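Local coordinates for periplasmic binding protein component of an ABC type zinc uptake transporter (Synechocystis sp., PDB 1PQ4) that binds zinc in the periplasm and probably delivers it to an ABC-type membrane transporter for uptake into the cell, at residues H133-P138 and D267-D272; A201-D206 and K278-K283. One frame throughout, in Å; residues are numbered along the deposited sequence.

Contact 1: H133-P138 and D267-D272. With ZN (zinc ion), chain C.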
ATOM      1  N   HIS A 133       0.342  -5.948  -2.038  1.00 13.29           N
ATOM      2  CA  HIS A 133      -0.199  -4.770  -1.366  1.00 12.99           C
ATOM      3  C   HIS A 133      -0.310  -4.896   0.138  1.00 11.98           C
ATOM      4  O   HIS A 133      -1.344  -4.564   0.755  1.00 12.60           O
ATOM      5  CB  HIS A 133      -1.541  -4.442  -2.023  1.00  8.65           C
ATOM      6  CG  HIS A 133      -1.451  -4.183  -3.501  1.00 15.45           C
ATOM      7  ND1 HIS A 133      -1.646  -5.174  -4.451  1.00 13.29           N
ATOM      8  CD2 HIS A 133      -1.208  -3.043  -4.193  1.00 13.64           C
ATOM      9  CE1 HIS A 133      -1.540  -4.653  -5.655  1.00 17.60           C
ATOM     10  NE2 HIS A 133      -1.278  -3.365  -5.531  1.00 14.84           N
ATOM     11  N   ILE A 134       0.762  -5.395   0.742  1.00 10.74           N
ATOM     12  CA  ILE A 134       0.721  -5.648   2.181  1.00 13.30           C
ATOM     13  C   ILE A 134       0.820  -4.380   3.048  1.00 11.98           C
ATOM     14  O   ILE A 134       0.605  -4.443   4.263  1.00 13.28           O
ATOM     15  CB  ILE A 134       1.868  -6.624   2.591  1.00 11.09           C
ATOM     16  CG1 ILE A 134       3.239  -5.997   2.193  1.00 14.96           C
ATOM     17  CG2 ILE A 134       1.623  -7.992   1.882  1.00 14.13           C
ATOM     18  CD1 ILE A 134       3.627  -4.605   2.636  1.00 28.05           C
ATOM     19  N   TRP A 135       1.098  -3.236   2.428  1.00 12.27           N
ATOM     20  CA  TRP A 135       1.276  -2.031   3.242  1.00 14.22           C
ATOM     21  C   TRP A 135      -0.028  -1.371   3.646  1.00 14.75           C
ATOM     22  O   TRP A 135      -0.015  -0.344   4.348  1.00 15.87           O
ATOM     23  CB  TRP A 135       2.187  -1.009   2.515  1.00 14.58           C
ATOM     24  CG  TRP A 135       1.522  -0.411   1.264  1.00 14.77           C
ATOM     25  CD1 TRP A 135       0.707   0.690   1.191  1.00 11.36           C
ATOM     26  CD2 TRP A 135       1.668  -0.899  -0.067  1.00 13.87           C
ATOM     27  NE1 TRP A 135       0.344   0.924  -0.127  1.00 10.18           N
ATOM     28  CE2 TRP A 135       0.924  -0.037  -0.919  1.00 14.29           C
ATOM     29  CE3 TRP A 135       2.374  -1.985  -0.627  1.00 12.57           C
ATOM     30  CZ2 TRP A 135       0.866  -0.223  -2.308  1.00 14.98           C
ATOM     31  CZ3 TRP A 135       2.319  -2.175  -2.005  1.00 12.96           C
ATOM     32  CH2 TRP A 135       1.574  -1.293  -2.832  1.00 13.58           C
ATOM     33  N   LEU A 136      -1.143  -1.952   3.195  1.00 12.76           N
ATOM     34  CA  LEU A 136      -2.438  -1.360   3.525  1.00 14.50           C
ATOM     35  C   LEU A 136      -3.176  -2.152   4.590  1.00 17.55           C
ATOM     36  O   LEU A 136      -4.362  -1.948   4.817  1.00 13.85           O
ATOM     37  CB  LEU A 136      -3.285  -1.206   2.242  1.00 13.22           C
ATOM     38  CG  LEU A 136      -2.626  -0.160   1.310  1.00 13.94           C
ATOM     39  CD1 LEU A 136      -3.222  -0.305  -0.092  1.00 18.60           C
ATOM     40  CD2 LEU A 136      -2.792   1.262   1.837  1.00 11.83           C
ATOM     41  N   SER A 137      -2.473  -3.099   5.222  1.00 17.87           N
ATOM     42  CA  SER A 137      -3.049  -3.896   6.319  1.00 14.01           C
ATOM     43  C   SER A 137      -2.334  -3.507   7.613  1.00 15.80           C
ATOM     44  O   SER A 137      -1.129  -3.798   7.765  1.00 15.14           O
ATOM     45  CB  SER A 137      -2.808  -5.389   6.069  1.00 19.70           C
ATOM     46  OG  SER A 137      -3.116  -6.131   7.243  1.00 14.82           O
ATOM     47  N   PRO A 138      -3.027  -2.846   8.572  1.00 13.70           N
ATOM     48  CA  PRO A 138      -2.312  -2.487   9.828  1.00 14.40           C
ATOM     49  C   PRO A 138      -1.687  -3.744  10.495  1.00 13.49           C
ATOM     50  O   PRO A 138      -0.617  -3.674  11.088  1.00 14.90           O
ATOM     51  CB  PRO A 138      -3.420  -1.930  10.750  1.00 15.28           C
ATOM     52  CG  PRO A 138      -4.394  -1.282   9.742  1.00 18.16           C
ATOM     53  CD  PRO A 138      -4.413  -2.342   8.572  1.00 15.69           C
ATOM     54  N   ASP A 267      -6.550   6.506  -2.270  1.00 17.62           N
ATOM     55  CA  ASP A 267      -5.148   6.658  -2.643  1.00 15.33           C
ATOM     56  C   ASP A 267      -4.331   5.570  -1.929  1.00 16.05           C
ATOM     57  O   ASP A 267      -4.030   5.694  -0.738  1.00 17.79           O
ATOM     58  CB  ASP A 267      -4.621   8.009  -2.191  1.00 14.18           C
ATOM     59  CG  ASP A 267      -3.236   8.269  -2.702  1.00 18.56           C
ATOM     60  OD1 ASP A 267      -2.604   7.317  -3.262  1.00 16.76           O
ATOM     61  OD2 ASP A 267      -2.771   9.421  -2.535  1.00 23.00           O
ATOM     62  N   PRO A 268      -3.996   4.495  -2.629  1.00 14.75           N
ATOM     63  CA  PRO A 268      -3.199   3.451  -1.945  1.00 13.40           C
ATOM     64  C   PRO A 268      -1.759   3.892  -1.623  1.00 14.78           C
ATOM     65  O   PRO A 268      -1.081   3.245  -0.820  1.00 15.55           O
ATOM     66  CB  PRO A 268      -3.253   2.280  -2.930  1.00 18.51           C
ATOM     67  CG  PRO A 268      -3.252   2.986  -4.267  1.00 19.16           C
ATOM     68  CD  PRO A 268      -4.296   4.123  -4.024  1.00 12.07           C
ATOM     69  N   LEU A 269      -1.294   5.007  -2.216  1.00 12.24           N
ATOM     70  CA  LEU A 269       0.085   5.464  -2.009  1.00 14.20           C
ATOM     71  C   LEU A 269       0.234   6.719  -1.166  1.00 14.92           C
ATOM     72  O   LEU A 269       1.299   7.348  -1.160  1.00 14.38           O
ATOM     73  CB  LEU A 269       0.828   5.720  -3.352  1.00 15.22           C
ATOM     74  CG  LEU A 269       0.878   4.544  -4.330  1.00 23.69           C
ATOM     75  CD1 LEU A 269       1.802   4.908  -5.539  1.00 24.53           C
ATOM     76  CD2 LEU A 269       1.434   3.308  -3.602  1.00 20.20           C
ATOM     77  N   ALA A 270      -0.811   7.079  -0.441  1.00 14.49           N
ATOM     78  CA  ALA A 270      -0.743   8.268   0.421  1.00 12.83           C
ATOM     79  C   ALA A 270       0.392   8.151   1.451  1.00 17.18           C
ATOM     80  O   ALA A 270       0.540   7.102   2.083  1.00 15.35           O
ATOM     81  CB  ALA A 270      -2.087   8.453   1.165  1.00 18.32           C
ATOM     82  N   ALA A 271       1.154   9.229   1.647  1.00 11.92           N
ATOM     83  CA  ALA A 271       2.242   9.219   2.614  1.00 13.43           C
ATOM     84  C   ALA A 271       1.698   9.404   4.038  1.00 17.45           C
ATOM     85  O   ALA A 271       2.318   8.964   4.989  1.00 15.81           O
ATOM     86  CB  ALA A 271       3.265  10.329   2.300  1.00 16.90           C
ATOM     87  N   ASP A 272       0.533  10.043   4.172  1.00 10.21           N
ATOM     88  CA  ASP A 272      -0.083  10.335   5.503  1.00 17.12           C
ATOM     89  C   ASP A 272      -0.894   9.091   5.717  1.00 17.67           C
ATOM     90  O   ASP A 272      -2.118   9.107   5.767  1.00 16.52           O
ATOM     91  CB  ASP A 272      -0.952  11.612   5.338  1.00 21.76           C
ATOM     92  CG  ASP A 272      -1.473  12.168   6.659  1.00 38.85           C
ATOM     93  OD1 ASP A 272      -0.815  12.009   7.703  1.00 46.98           O
ATOM     94  OD2 ASP A 272      -2.554  12.803   6.648  1.00 51.60           O
TER
HETATM   95 ZN    ZN C1002      -1.097  -1.796  -6.933  1.00 16.54          ZN
HETATM   96  O   HOH W   1      -0.817   0.145  -5.770  1.00  6.20           O

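Contact 2: A201-D206 and K278-K283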
ATOM      1  N   ALA A 201      -6.780  -5.959  -1.264  1.00 14.37           N
ATOM      2  CA  ALA A 201      -7.152  -7.321  -0.837  1.00 14.35           C
ATOM      3  C   ALA A 201      -6.792  -7.610   0.639  1.00  8.25           C
ATOM      4  O   ALA A 201      -7.529  -8.268   1.343  1.00 13.73           O
ATOM      5  CB  ALA A 201      -6.465  -8.365  -1.769  1.00 12.83           C
ATOM      6  N   TYR A 202      -5.643  -7.133   1.115  1.00 10.80           N
ATOM      7  CA  TYR A 202      -5.279  -7.421   2.504  1.00 14.02           C
ATOM      8  C   TYR A 202      -6.157  -6.627   3.454  1.00 17.79           C
ATOM      9  O   TYR A 202      -6.639  -7.123   4.465  1.00 13.42           O
ATOM     10  CB  TYR A 202      -3.798  -7.089   2.724  1.00 14.13           C
ATOM     11  CG  TYR A 202      -2.925  -8.067   1.935  1.00 16.35           C
ATOM     12  CD1 TYR A 202      -2.613  -9.349   2.477  1.00 17.32           C
ATOM     13  CD2 TYR A 202      -2.412  -7.724   0.694  1.00 13.42           C
ATOM     14  CE1 TYR A 202      -1.812 -10.243   1.801  1.00 13.22           C
ATOM     15  CE2 TYR A 202      -1.562  -8.623  -0.015  1.00 15.03           C
ATOM     16  CZ  TYR A 202      -1.271  -9.886   0.562  1.00 19.10           C
ATOM     17  OH  TYR A 202      -0.366 -10.739  -0.067  1.00 17.00           O
ATOM     18  N   PHE A 203      -6.364  -5.364   3.096  1.00 16.18           N
ATOM     19  CA  PHE A 203      -7.210  -4.474   3.905  1.00 13.49           C
ATOM     20  C   PHE A 203      -8.581  -5.120   3.973  1.00  7.23           C
ATOM     21  O   PHE A 203      -9.200  -5.239   5.033  1.00 13.76           O
ATOM     22  CB  PHE A 203      -7.258  -3.080   3.192  1.00 11.71           C
ATOM     23  CG  PHE A 203      -8.219  -2.118   3.815  1.00 15.71           C
ATOM     24  CD1 PHE A 203      -7.833  -1.336   4.885  1.00 17.87           C
ATOM     25  CD2 PHE A 203      -9.513  -1.993   3.310  1.00 22.17           C
ATOM     26  CE1 PHE A 203      -8.742  -0.414   5.470  1.00 24.78           C
ATOM     27  CE2 PHE A 203     -10.415  -1.083   3.875  1.00 19.40           C
ATOM     28  CZ  PHE A 203     -10.023  -0.303   4.956  1.00 17.67           C
ATOM     29  N   ALA A 204      -9.048  -5.604   2.839  1.00 10.58           N
ATOM     30  CA  ALA A 204     -10.380  -6.201   2.797  1.00  9.47           C
ATOM     31  C   ALA A 204     -10.470  -7.495   3.660  1.00 16.23           C
ATOM     32  O   ALA A 204     -11.483  -7.746   4.357  1.00 16.20           O
ATOM     33  CB  ALA A 204     -10.737  -6.523   1.345  1.00 14.70           C
ATOM     34  N   ARG A 205      -9.409  -8.296   3.615  1.00 17.19           N
ATOM     35  CA  ARG A 205      -9.422  -9.541   4.399  1.00 20.25           C
ATOM     36  C   ARG A 205      -9.475  -9.160   5.873  1.00 21.29           C
ATOM     37  O   ARG A 205     -10.244  -9.736   6.627  1.00 24.70           O
ATOM     38  CB  ARG A 205      -8.162 -10.376   4.145  1.00 26.13           C
ATOM     39  CG  ARG A 205      -8.374 -11.845   4.379  1.00 41.72           C
ATOM     40  CD  ARG A 205      -7.136 -12.622   3.998  1.00 51.75           C
ATOM     41  NE  ARG A 205      -7.365 -14.064   3.878  1.00 62.39           N
ATOM     42  CZ  ARG A 205      -7.481 -14.900   4.906  1.00 63.76           C
ATOM     43  NH1 ARG A 205      -7.397 -14.441   6.150  1.00 65.98           N
ATOM     44  NH2 ARG A 205      -7.656 -16.200   4.687  1.00 66.85           N
ATOM     45  N   ASP A 206      -8.691  -8.161   6.264  1.00 17.64           N
ATOM     46  CA  ASP A 206      -8.650  -7.739   7.661  1.00 15.84           C
ATOM     47  C   ASP A 206      -9.999  -7.356   8.243  1.00 23.25           C
ATOM     48  O   ASP A 206     -10.295  -7.666   9.409  1.00 21.36           O
ATOM     49  CB  ASP A 206      -7.767  -6.516   7.830  1.00 17.43           C
ATOM     50  CG  ASP A 206      -6.328  -6.867   7.924  1.00 34.78           C
ATOM     51  OD1 ASP A 206      -6.067  -8.080   7.815  1.00 32.49           O
ATOM     52  OD2 ASP A 206      -5.478  -5.948   8.083  1.00 25.38           O
ATOM     53  N   LYS A 278      -7.922   5.787   7.601  1.00 14.87           N
ATOM     54  CA  LYS A 278      -9.186   6.083   8.268  1.00 21.22           C
ATOM     55  C   LYS A 278     -10.137   6.747   7.277  1.00 16.10           C
ATOM     56  O   LYS A 278     -11.325   6.450   7.267  1.00 19.75           O
ATOM     57  CB  LYS A 278      -8.986   7.020   9.462  1.00 24.50           C
ATOM     58  CG  LYS A 278      -8.178   6.403  10.556  1.00 36.51           C
ATOM     59  CD  LYS A 278      -8.082   7.342  11.756  1.00 47.69           C
ATOM     60  CE  LYS A 278      -6.690   7.307  12.374  1.00 50.71           C
ATOM     61  NZ  LYS A 278      -6.779   7.868  13.743  1.00 58.70           N
ATOM     62  N   ALA A 279      -9.620   7.628   6.428  1.00 19.36           N
ATOM     63  CA  ALA A 279     -10.499   8.253   5.422  1.00 17.33           C
ATOM     64  C   ALA A 279     -11.046   7.180   4.490  1.00 20.45           C
ATOM     65  O   ALA A 279     -12.223   7.228   4.087  1.00 20.44           O
ATOM     66  CB  ALA A 279      -9.729   9.326   4.616  1.00 17.28           C
ATOM     67  N   VAL A 280     -10.200   6.200   4.124  1.00 17.23           N
ATOM     68  CA  VAL A 280     -10.645   5.123   3.238  1.00 13.33           C
ATOM     69  C   VAL A 280     -11.788   4.339   3.840  1.00 15.02           C
ATOM     70  O   VAL A 280     -12.818   4.050   3.174  1.00 17.15           O
ATOM     71  CB  VAL A 280      -9.473   4.127   2.863  1.00 15.70           C
ATOM     72  CG1 VAL A 280     -10.025   2.893   2.143  1.00 14.59           C
ATOM     73  CG2 VAL A 280      -8.492   4.858   1.915  1.00 17.90           C
ATOM     74  N   ALA A 281     -11.629   4.008   5.109  1.00 14.91           N
ATOM     75  CA  ALA A 281     -12.652   3.240   5.800  1.00 18.66           C
ATOM     76  C   ALA A 281     -13.980   4.053   5.868  1.00 13.48           C
ATOM     77  O   ALA A 281     -15.072   3.522   5.641  1.00 18.34           O
ATOM     78  CB  ALA A 281     -12.155   2.895   7.237  1.00 14.06           C
ATOM     79  N   GLN A 282     -13.865   5.333   6.197  1.00 15.28           N
ATOM     80  CA  GLN A 282     -15.061   6.189   6.257  1.00 19.30           C
ATOM     81  C   GLN A 282     -15.724   6.297   4.881  1.00 17.89           C
ATOM     82  O   GLN A 282     -16.975   6.319   4.773  1.00 16.59           O
ATOM     83  CB  GLN A 282     -14.673   7.574   6.763  1.00 21.13           C
ATOM     84  CG  GLN A 282     -14.240   7.484   8.202  1.00 37.09           C
ATOM     85  CD  GLN A 282     -13.653   8.778   8.707  1.00 45.57           C
ATOM     86  OE1 GLN A 282     -13.007   9.521   7.947  1.00 47.71           O
ATOM     87  NE2 GLN A 282     -13.846   9.048  10.000  1.00 46.62           N
ATOM     88  N   LYS A 283     -14.901   6.390   3.827  1.00 14.34           N
ATOM     89  CA  LYS A 283     -15.486   6.426   2.475  1.00 17.61           C
ATOM     90  C   LYS A 283     -16.243   5.178   2.149  1.00 19.33           C
ATOM     91  O   LYS A 283     -17.326   5.200   1.537  1.00 18.91           O
ATOM     92  CB  LYS A 283     -14.407   6.632   1.410  1.00 18.82           C
ATOM     93  CG  LYS A 283     -14.102   8.110   1.226  1.00 20.75           C
ATOM     94  CD  LYS A 283     -12.988   8.394   0.253  1.00 25.62           C
ATOM     95  CE  LYS A 283     -12.804   9.935   0.189  1.00 33.08           C
ATOM     96  NZ  LYS A 283     -11.515  10.272  -0.467  1.00 44.07           N
TER

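Contact 1: H133-P138 and D267-D272
W135 reaches across to the 267-270 turn and gives its indole N-H to a backbone carbonyl: NE1 of W135 lies 2.8 Å from O of P268, a nearly straight bond (168°), and the oxygen lies at the ring edge, 6° out of the indole plane. The indole gets there because CG sits between the backbone N and the carbonyl carbon (chi1 68°). Beside this polar link the packing is close. CZ2 of W135 touches CD2 of L269 at 3.8 Å, while L136 lays CD1 against CB of P268 at 3.8 Å, branched and cyclic carbons suiting a buried seam. The turn, type I, is braced by an Asx turn in which OD1 of D267 accepts from N of L269. The seam adjoins the zinc site of this family 9 solute-binding protein, where NE2 of H133 binds zinc at 2.1 Å, joined by H37, H197 and a water; OD1 of D131 is hydrogen-bonded to ND1 of H133. A phenylalanine in place of W135 would probably leave the buried carbonyl of P268 without its donor. Away from this tight part the contact loosens: partly exposed A270 and A271 lead out to exposed D272, at the N-cap position of helix 273-288 but without a capping side-chain bond.

Contact 2: A201-D206 and K278-K283
F203 alone carries the 201-206 helix across to helix 273-288, while Y202 and D206 serve other partners. A201 lies against L89 and D131. Y202 turns to the other flank, where its phenol ring packs on I134 and P88 and its hydroxyl hydrogen-bonds with the backbone of D131 and L89. F203 then points toward the second helix. Its CG stands anti to the backbone N (chi1 173°), which extends the ring outward and brings CZ of F203 to 4.3 Å from CG1 of V280. CZ of F203 is also 4.5 Å from CB of A281, a methyl lying at the ring edge near its plane. These are light apolar contacts with no hydrogen bond between the segments; the long reach of a phenylalanine spans backbones whose nearest CA atoms, those of F203 and A281, are 9.6 Å apart, and alanine's small methyl is consistent with the ring end coming this near the helix. R205, long and charged, suits an exposed position, and D206 closes the helix. L185 and I184 of helix 160-185 join this apolar layer, helix-to-helix packing within the C-terminal lobe of the solute-binding fold.

Overall arrangement
The centres of contact 1 and contact 2 lie about 10 Å apart, and their segments alternate along the chain: 133-138, 201-206, 267-272, 278-283. Contact 1 sits about 3 Å from the centre of the chain, at the zinc site; contact 2 lies about 11 Å from that centre. Helix 273-288 connects them, since 267-272 leads into it and 278-283 lies on it. Segment 133-138, which runs into helix 138-155, also meets helix 201-206 directly: L136 O packs on F203 CB at 3.5 Å, and a probable hydrogen bond joins S137 to D206. The loop carrying H133 thus packs on a helix of contact 2, so the two contacts form one connected region running from the zinc site into the C-terminal lobe.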